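Local coordinates for protein porphyranase B (Zobellia galactanivorans, PDB 3JUU) that cleaves the sulfated red-algal polysaccharide porphyran at the linkages between beta-D-galactopyranose and alpha-L-galactopyranose-6-sulfate, as a jelly-roll glycoside hydrolase of family 16, at residues Gly108-Thr119 with Asp262-Trp273. Residues are numbered along the deposited sequence; the frame is centred on the assembly and turned at random.
With SO4 (sulfate ion), chain D; SO4 (sulfate ion), chain F.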
ATOM      1  N   GLY A 108      14.678   5.663   1.383  1.00 11.43           N
ATOM      2  CA  GLY A 108      14.638   5.005   2.648  1.00 11.99           C
ATOM      3  C   GLY A 108      14.088   3.579   2.556  1.00 11.84           C
ATOM      4  O   GLY A 108      13.924   3.053   1.448  1.00 12.45           O
ATOM      5  N   TYR A 109      13.855   2.919   3.701  1.00 11.40           N
ATOM      6  CA  TYR A 109      13.379   1.547   3.709  1.00 10.32           C
ATOM      7  C   TYR A 109      11.968   1.585   4.365  1.00 11.42           C
ATOM      8  O   TYR A 109      11.817   2.140   5.476  1.00 11.82           O
ATOM      9  CB  TYR A 109      14.359   0.606   4.508  1.00 10.78           C
ATOM     10  CG  TYR A 109      13.921  -0.845   4.358  1.00  8.91           C
ATOM     11  CD1 TYR A 109      14.244  -1.554   3.167  1.00 11.34           C
ATOM     12  CD2 TYR A 109      13.104  -1.515   5.335  1.00 10.66           C
ATOM     13  CE1 TYR A 109      13.784  -2.823   2.953  1.00  9.58           C
ATOM     14  CE2 TYR A 109      12.661  -2.829   5.114  1.00 11.74           C
ATOM     15  CZ  TYR A 109      12.994  -3.472   3.887  1.00 10.03           C
ATOM     16  OH  TYR A 109      12.598  -4.793   3.696  1.00 10.55           O
ATOM     17  N   TYR A 110      10.974   0.935   3.749  1.00 10.43           N
ATOM     18  CA  TYR A 110       9.594   1.068   4.235  1.00 10.00           C
ATOM     19  C   TYR A 110       9.038  -0.279   4.275  1.00 10.71           C
ATOM     20  O   TYR A 110       9.032  -0.986   3.228  1.00 10.49           O
ATOM     21  CB  TYR A 110       8.767   1.911   3.233  1.00 10.48           C
ATOM     22  CG  TYR A 110       9.328   3.301   3.122  1.00  9.35           C
ATOM     23  CD1 TYR A 110       8.790   4.322   3.937  1.00  7.47           C
ATOM     24  CD2 TYR A 110      10.385   3.610   2.250  1.00  7.47           C
ATOM     25  CE1 TYR A 110       9.325   5.622   3.879  1.00 13.94           C
ATOM     26  CE2 TYR A 110      10.900   4.858   2.207  1.00  9.41           C
ATOM     27  CZ  TYR A 110      10.376   5.868   3.034  1.00 14.35           C
ATOM     28  OH  TYR A 110      10.881   7.157   2.962  1.00 14.65           O
ATOM     29  N   GLU A 111       8.520  -0.682   5.449  1.00 10.73           N
ATOM     30  CA  GLU A 111       8.049  -2.050   5.573  1.00  9.23           C
ATOM     31  C   GLU A 111       6.771  -2.104   6.423  1.00  9.52           C
ATOM     32  O   GLU A 111       6.573  -1.249   7.274  1.00 10.22           O
ATOM     33  CB  GLU A 111       9.123  -2.934   6.227  1.00 10.58           C
ATOM     34  CG  GLU A 111       9.791  -2.240   7.463  1.00 11.05           C
ATOM     35  CD  GLU A 111      10.619  -3.157   8.323  1.00 13.06           C
ATOM     36  OE1 GLU A 111      10.847  -4.320   7.916  1.00 10.62           O
ATOM     37  OE2 GLU A 111      10.952  -2.699   9.469  1.00 13.69           O
ATOM     38  N   CYS A 112       5.906  -3.107   6.202  1.00 10.31           N
ATOM     39  CA  CYS A 112       4.792  -3.340   7.112  1.00 10.21           C
ATOM     40  C   CYS A 112       4.611  -4.845   7.281  1.00  9.98           C
ATOM     41  O   CYS A 112       5.124  -5.658   6.487  1.00 10.64           O
ATOM     42  CB  CYS A 112       3.508  -2.667   6.533  1.00  9.70           C
ATOM     43  SG  CYS A 112       2.713  -3.684   5.201  1.00 11.10           S
ATOM     44  N   GLU A 113       3.880  -5.265   8.328  1.00  9.12           N
ATOM     45  CA  GLU A 113       3.520  -6.624   8.483  1.00  8.59           C
ATOM     46  C   GLU A 113       2.005  -6.684   8.309  1.00  9.86           C
ATOM     47  O   GLU A 113       1.284  -6.104   9.136  1.00 10.25           O
ATOM     48  CB  GLU A 113       3.915  -7.157   9.903  1.00  9.55           C
ATOM     49  CG  GLU A 113       3.621  -8.637  10.050  1.00 10.25           C
ATOM     50  CD  GLU A 113       4.230  -9.176  11.329  1.00 20.44           C
ATOM     51  OE1 GLU A 113       3.775  -8.808  12.415  1.00 14.27           O
ATOM     52  OE2 GLU A 113       5.209  -9.916  11.244  1.00 23.48           O
ATOM     53  N   MET A 114       1.543  -7.392   7.277  1.00  8.59           N
ATOM     54  CA  MET A 114       0.130  -7.280   6.899  1.00  9.19           C
ATOM     55  C   MET A 114      -0.434  -8.670   6.635  1.00  8.86           C
ATOM     56  O   MET A 114       0.246  -9.545   6.018  1.00 11.41           O
ATOM     57  CB  MET A 114       0.003  -6.350   5.644  1.00  9.09           C
ATOM     58  CG  MET A 114      -1.430  -6.068   5.107  1.00  8.81           C
ATOM     59  SD  MET A 114      -1.537  -5.512   3.354  1.00 19.94           S
ATOM     60  CE  MET A 114      -1.822  -7.176   3.586  1.00  6.95           C
ATOM     61  N   LYS A 115      -1.686  -8.854   7.032  1.00  8.12           N
ATOM     62  CA  LYS A 115      -2.452 -10.002   6.566  1.00  9.28           C
ATOM     63  C   LYS A 115      -3.616  -9.463   5.753  1.00  9.01           C
ATOM     64  O   LYS A 115      -4.344  -8.531   6.205  1.00  9.67           O
ATOM     65  CB  LYS A 115      -2.938 -10.851   7.772  1.00 10.45           C
ATOM     66  CG  LYS A 115      -3.931 -11.910   7.383  1.00 11.08           C
ATOM     67  CD  LYS A 115      -4.597 -12.618   8.619  1.00 21.33           C
ATOM     68  CE  LYS A 115      -3.746 -13.560   9.315  1.00 27.95           C
ATOM     69  NZ  LYS A 115      -4.578 -13.992  10.521  1.00 30.92           N
ATOM     70  N   ALA A 116      -3.800  -9.994   4.558  1.00 10.63           N
ATOM     71  CA  ALA A 116      -4.820  -9.434   3.696  1.00  9.05           C
ATOM     72  C   ALA A 116      -6.225  -9.853   4.166  1.00  9.66           C
ATOM     73  O   ALA A 116      -6.391 -10.897   4.889  1.00  7.94           O
ATOM     74  CB  ALA A 116      -4.609  -9.888   2.194  1.00  8.47           C
ATOM     75  N   ASN A 117      -7.218  -9.053   3.766  1.00  8.70           N
ATOM     76  CA  ASN A 117      -8.624  -9.510   3.904  1.00  9.90           C
ATOM     77  C   ASN A 117      -8.900 -10.597   2.902  1.00 10.14           C
ATOM     78  O   ASN A 117      -8.259 -10.659   1.881  1.00  9.05           O
ATOM     79  CB  ASN A 117      -9.641  -8.355   3.872  1.00  9.93           C
ATOM     80  CG  ASN A 117      -9.794  -7.732   2.497  1.00  8.05           C
ATOM     81  OD1 ASN A 117     -10.292  -8.387   1.570  1.00 10.16           O
ATOM     82  ND2 ASN A 117      -9.430  -6.471   2.373  1.00  9.71           N
ATOM     83  N   LYS A 118      -9.893 -11.438   3.185  1.00  9.73           N
ATOM     84  CA  LYS A 118     -10.308 -12.554   2.330  1.00 10.51           C
ATOM     85  C   LYS A 118     -11.541 -12.204   1.438  1.00 13.17           C
ATOM     86  O   LYS A 118     -12.446 -13.038   1.207  1.00 17.55           O
ATOM     87  CB  LYS A 118     -10.666 -13.707   3.283  1.00 10.82           C
ATOM     88  CG  LYS A 118     -10.779 -15.031   2.558  1.00 11.19           C
ATOM     89  CD  LYS A 118     -10.981 -16.162   3.684  1.00 15.64           C
ATOM     90  CE  LYS A 118     -11.116 -17.490   2.965  1.00 20.96           C
ATOM     91  NZ  LYS A 118     -11.383 -18.605   3.900  1.00 24.33           N
ATOM     92  N   THR A 119     -11.587 -10.981   0.937  1.00 10.14           N
ATOM     93  CA  THR A 119     -12.709 -10.498   0.107  1.00  8.87           C
ATOM     94  C   THR A 119     -12.220 -10.053  -1.283  1.00  9.54           C
ATOM     95  O   THR A 119     -11.008 -10.067  -1.591  1.00  9.62           O
ATOM     96  CB  THR A 119     -13.462  -9.258   0.700  1.00  8.80           C
ATOM     97  OG1 THR A 119     -12.736  -8.044   0.416  1.00 10.62           O
ATOM     98  CG2 THR A 119     -13.634  -9.386   2.232  1.00  7.88           C
ATOM     99  N   ASP A 262     -12.261 -12.046   8.466  1.00 12.57           N
ATOM    100  CA  ASP A 262     -12.139 -12.266   7.000  1.00 12.63           C
ATOM    101  C   ASP A 262     -12.343 -10.954   6.246  1.00 11.40           C
ATOM    102  O   ASP A 262     -11.679 -10.764   5.198  1.00 13.38           O
ATOM    103  CB  ASP A 262     -13.171 -13.215   6.481  1.00 13.58           C
ATOM    104  CG  ASP A 262     -12.876 -14.680   6.828  1.00 18.47           C
ATOM    105  OD1 ASP A 262     -11.798 -14.942   7.385  1.00 20.61           O
ATOM    106  OD2 ASP A 262     -13.731 -15.512   6.453  1.00 21.04           O
ATOM    107  N   ARG A 263     -13.171 -10.013   6.767  1.00 10.04           N
ATOM    108  CA  ARG A 263     -13.342  -8.700   6.062  1.00 10.38           C
ATOM    109  C   ARG A 263     -12.282  -7.674   6.402  1.00 10.99           C
ATOM    110  O   ARG A 263     -12.310  -6.579   5.856  1.00 11.67           O
ATOM    111  CB  ARG A 263     -14.748  -8.108   6.382  1.00  9.40           C
ATOM    112  CG  ARG A 263     -15.785  -8.942   5.620  1.00  8.34           C
ATOM    113  CD  ARG A 263     -17.264  -8.433   5.899  1.00  9.28           C
ATOM    114  NE  ARG A 263     -17.633  -8.565   7.347  1.00 10.53           N
ATOM    115  CZ  ARG A 263     -17.725  -7.589   8.278  1.00 13.42           C
ATOM    116  NH1 ARG A 263     -17.396  -6.294   8.108  1.00 13.18           N
ATOM    117  NH2 ARG A 263     -18.143  -7.959   9.507  1.00 17.33           N
ATOM    118  N   THR A 264     -11.305  -8.034   7.246  1.00  8.85           N
ATOM    119  CA  THR A 264     -10.382  -7.064   7.799  1.00  9.87           C
ATOM    120  C   THR A 264      -8.967  -7.282   7.243  1.00 10.72           C
ATOM    121  O   THR A 264      -8.493  -8.396   7.265  1.00 10.72           O
ATOM    122  CB  THR A 264     -10.339  -7.128   9.326  1.00 11.59           C
ATOM    123  OG1 THR A 264     -11.659  -6.716   9.781  1.00 13.19           O
ATOM    124  CG2 THR A 264      -9.202  -6.176   9.961  1.00 11.71           C
ATOM    125  N   THR A 265      -8.351  -6.202   6.772  1.00 10.31           N
ATOM    126  CA  THR A 265      -6.908  -6.228   6.412  1.00  8.96           C
ATOM    127  C   THR A 265      -6.218  -5.730   7.670  1.00 10.50           C
ATOM    128  O   THR A 265      -6.594  -4.696   8.181  1.00  8.43           O
ATOM    129  CB  THR A 265      -6.672  -5.231   5.224  1.00 10.75           C
ATOM    130  OG1 THR A 265      -7.402  -5.723   4.088  1.00 10.47           O
ATOM    131  CG2 THR A 265      -5.128  -5.226   4.946  1.00  7.54           C
ATOM    132  N   THR A 266      -5.266  -6.490   8.200  1.00 10.61           N
ATOM    133  CA  THR A 266      -4.652  -6.117   9.481  1.00 12.20           C
ATOM    134  C   THR A 266      -3.159  -5.802   9.276  1.00 10.95           C
ATOM    135  O   THR A 266      -2.471  -6.623   8.660  1.00 11.69           O
ATOM    136  CB  THR A 266      -4.778  -7.308  10.454  1.00 11.07           C
ATOM    137  OG1 THR A 266      -6.182  -7.697  10.598  1.00 12.59           O
ATOM    138  CG2 THR A 266      -4.130  -6.961  11.839  1.00 13.13           C
ATOM    139  N   TYR A 267      -2.709  -4.643   9.744  1.00 10.86           N
ATOM    140  CA  TYR A 267      -1.291  -4.265   9.699  1.00 10.93           C
ATOM    141  C   TYR A 267      -0.828  -4.263  11.136  1.00 11.53           C
ATOM    142  O   TYR A 267      -1.336  -3.446  11.919  1.00 13.08           O
ATOM    143  CB  TYR A 267      -1.120  -2.875   9.114  1.00 10.52           C
ATOM    144  CG  TYR A 267      -1.753  -2.705   7.725  1.00 11.54           C
ATOM    145  CD1 TYR A 267      -0.941  -2.713   6.565  1.00 13.22           C
ATOM    146  CD2 TYR A 267      -3.136  -2.519   7.570  1.00 12.17           C
ATOM    147  CE1 TYR A 267      -1.537  -2.521   5.276  1.00  8.76           C
ATOM    148  CE2 TYR A 267      -3.724  -2.366   6.304  1.00 10.90           C
ATOM    149  CZ  TYR A 267      -2.927  -2.372   5.173  1.00  9.71           C
ATOM    150  OH  TYR A 267      -3.470  -2.202   3.923  1.00  9.11           O
ATOM    151  N   ASN A 268       0.075  -5.182  11.507  1.00 12.46           N
ATOM    152  CA  ASN A 268       0.655  -5.148  12.874  1.00 13.07           C
ATOM    153  C   ASN A 268       1.540  -3.926  13.124  1.00 14.02           C
ATOM    154  O   ASN A 268       1.604  -3.404  14.241  1.00 13.84           O
ATOM    155  CB  ASN A 268       1.378  -6.454  13.244  1.00 13.08           C
ATOM    156  CG  ASN A 268       0.447  -7.608  13.393  1.00 14.86           C
ATOM    157  OD1 ASN A 268      -0.754  -7.434  13.680  1.00 15.07           O
ATOM    158  ND2 ASN A 268       0.978  -8.827  13.230  1.00 12.63           N
ATOM    159  N   TRP A 269       2.175  -3.403  12.069  1.00 10.80           N
ATOM    160  CA  TRP A 269       2.987  -2.248  12.243  1.00  9.75           C
ATOM    161  C   TRP A 269       3.384  -1.733  10.877  1.00  8.94           C
ATOM    162  O   TRP A 269       3.291  -2.516   9.892  1.00 10.66           O
ATOM    163  CB  TRP A 269       4.232  -2.587  13.088  1.00  9.75           C
ATOM    164  CG  TRP A 269       4.947  -3.873  12.788  1.00 10.19           C
ATOM    165  CD1 TRP A 269       4.910  -5.038  13.544  1.00  8.44           C
ATOM    166  CD2 TRP A 269       5.947  -4.119  11.741  1.00 12.53           C
ATOM    167  NE1 TRP A 269       5.784  -5.965  13.013  1.00 13.58           N
ATOM    168  CE2 TRP A 269       6.393  -5.446  11.894  1.00 13.71           C
ATOM    169  CE3 TRP A 269       6.435  -3.353  10.646  1.00 13.46           C
ATOM    170  CZ2 TRP A 269       7.339  -6.057  10.999  1.00 12.06           C
ATOM    171  CZ3 TRP A 269       7.380  -3.961   9.759  1.00 13.98           C
ATOM    172  CH2 TRP A 269       7.821  -5.277   9.955  1.00 15.32           C
ATOM    173  N   VAL A 270       3.791  -0.468  10.841  1.00  9.95           N
ATOM    174  CA  VAL A 270       4.457   0.141   9.657  1.00 12.03           C
ATOM    175  C   VAL A 270       5.698   0.820  10.171  1.00 12.69           C
ATOM    176  O   VAL A 270       5.635   1.595  11.147  1.00 11.63           O
ATOM    177  CB  VAL A 270       3.575   1.196   8.984  1.00 12.11           C
ATOM    178  CG1 VAL A 270       4.373   1.957   7.881  1.00 12.19           C
ATOM    179  CG2 VAL A 270       2.394   0.540   8.318  1.00 14.14           C
ATOM    180  N   ARG A 271       6.849   0.527   9.553  1.00 11.63           N
ATOM    181  CA  ARG A 271       8.111   1.117  10.055  1.00 10.47           C
ATOM    182  C   ARG A 271       8.829   1.638   8.863  1.00 11.77           C
ATOM    183  O   ARG A 271       9.027   0.896   7.879  1.00 10.31           O
ATOM    184  CB  ARG A 271       8.951  -0.023  10.761  1.00  9.47           C
ATOM    185  CG  ARG A 271       8.187  -0.584  11.982  1.00 14.33           C
ATOM    186  CD  ARG A 271       8.930  -1.755  12.627  1.00 13.57           C
ATOM    187  NE  ARG A 271       8.209  -2.286  13.799  1.00 14.65           N
ATOM    188  CZ  ARG A 271       8.422  -3.500  14.287  1.00 15.96           C
ATOM    189  NH1 ARG A 271       9.262  -4.331  13.638  1.00 15.61           N
ATOM    190  NH2 ARG A 271       7.709  -3.953  15.324  1.00 15.04           N
ATOM    191  N   SER A 272       9.270   2.880   8.975  1.00 11.29           N
ATOM    192  CA  SER A 272       9.942   3.592   7.901  1.00 12.09           C
ATOM    193  C   SER A 272      11.317   4.029   8.432  1.00 13.23           C
ATOM    194  O   SER A 272      11.443   4.391   9.614  1.00 12.63           O
ATOM    195  CB  SER A 272       9.094   4.794   7.585  1.00 11.81           C
ATOM    196  OG  SER A 272       7.809   4.397   7.121  1.00 12.16           O
ATOM    197  N   TRP A 273      12.338   3.940   7.592  1.00 13.65           N
ATOM    198  CA  TRP A 273      13.741   4.069   8.061  1.00 12.77           C
ATOM    199  C   TRP A 273      14.547   4.803   7.026  1.00 15.82           C
ATOM    200  O   TRP A 273      14.290   4.689   5.821  1.00 13.74           O
ATOM    201  CB  TRP A 273      14.396   2.675   8.244  1.00 13.68           C
ATOM    202  CG  TRP A 273      13.620   1.606   9.012  1.00 14.16           C
ATOM    203  CD1 TRP A 273      12.580   0.775   8.537  1.00 10.31           C
ATOM    204  CD2 TRP A 273      13.847   1.203  10.353  1.00 11.53           C
ATOM    205  NE1 TRP A 273      12.159  -0.074   9.527  1.00 12.96           N
ATOM    206  CE2 TRP A 273      12.929   0.151  10.647  1.00 15.01           C
ATOM    207  CE3 TRP A 273      14.752   1.650  11.372  1.00 15.80           C
ATOM    208  CZ2 TRP A 273      12.882  -0.484  11.907  1.00 15.50           C
ATOM    209  CZ3 TRP A 273      14.692   1.032  12.617  1.00 16.60           C
ATOM    210  CH2 TRP A 273      13.774  -0.032  12.876  1.00 16.73           C
TER
HETATM  211  S   SO4 D   4       8.105  -7.476  15.559  1.00 58.37           S
HETATM  212  O1  SO4 D   4       8.842  -8.449  16.358  1.00 59.37           O
HETATM  213  O2  SO4 D   4       7.492  -6.475  16.442  1.00 58.18           O
HETATM  214  O3  SO4 D   4       9.061  -6.842  14.646  1.00 59.27           O
HETATM  215  O4  SO4 D   4       7.064  -8.199  14.793  1.00 58.56           O
HETATM  216  S   SO4 F   6     -18.553  -4.556  11.224  1.00 49.70           S
HETATM  217  O1  SO4 F   6     -18.912  -5.937  11.614  1.00 45.68           O
HETATM  218  O2  SO4 F   6     -17.834  -4.024  12.398  1.00 49.69           O
HETATM  219  O3  SO4 F   6     -17.707  -4.428  10.023  1.00 42.48           O
HETATM  220  O4  SO4 F   6     -19.777  -3.753  11.021  1.00 49.55           O
HETATM  221  O   HOH W   1       4.918  -8.781  14.822  1.00 28.85           O
HETATM  222  O   HOH W   2     -12.975 -17.838   5.963  1.00 30.00           O
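Trp269 lays one indole face against Glu113, whose CB sits 3.9 Å from the centroid of the five-membered ring and 23° off its normal. The pair belongs to two antiparallel neighbours in the jelly-roll beta-sandwich of family 16, strand 108-115 and strand 269-273, with axes 4.7 Å apart at closest approach. Over the opposite indole face lies the Arg271 guanidinium, its NH1 3.5 Å above the ring plane; NH1 and NH2 hold a sulfate, probably from the crystallisation liquor, to whose O4 Trp269 NE1 donates at 3.1 Å. Replacing Trp269 by an alanine is likely to leave Glu113 CB and the Arg271 guanidinium without the indole between them, and the sulfate without one of its donors. On the sheet face that also carries Glu113 and Trp269, Glu111 OE2 accepts from Trp273 NE1 at 2.9 Å, approached from above the carboxylate plane, while OE1 is taken by His13 N. Before the chain turns its corner at Asn268, strand 264-267 also pairs with strand 108-115, and there Met114 CG lies over the Tyr267 ring, 3.9 Å from its centroid, with SD oblique at 4.4 Å, a Met-aromatic contact. Glu113 runs out extended, chi1 -176° turning CG away from the backbone N, and this carries OE1 to Asn268 ND2, which donates at 2.9 Å, nearly straight at 170°.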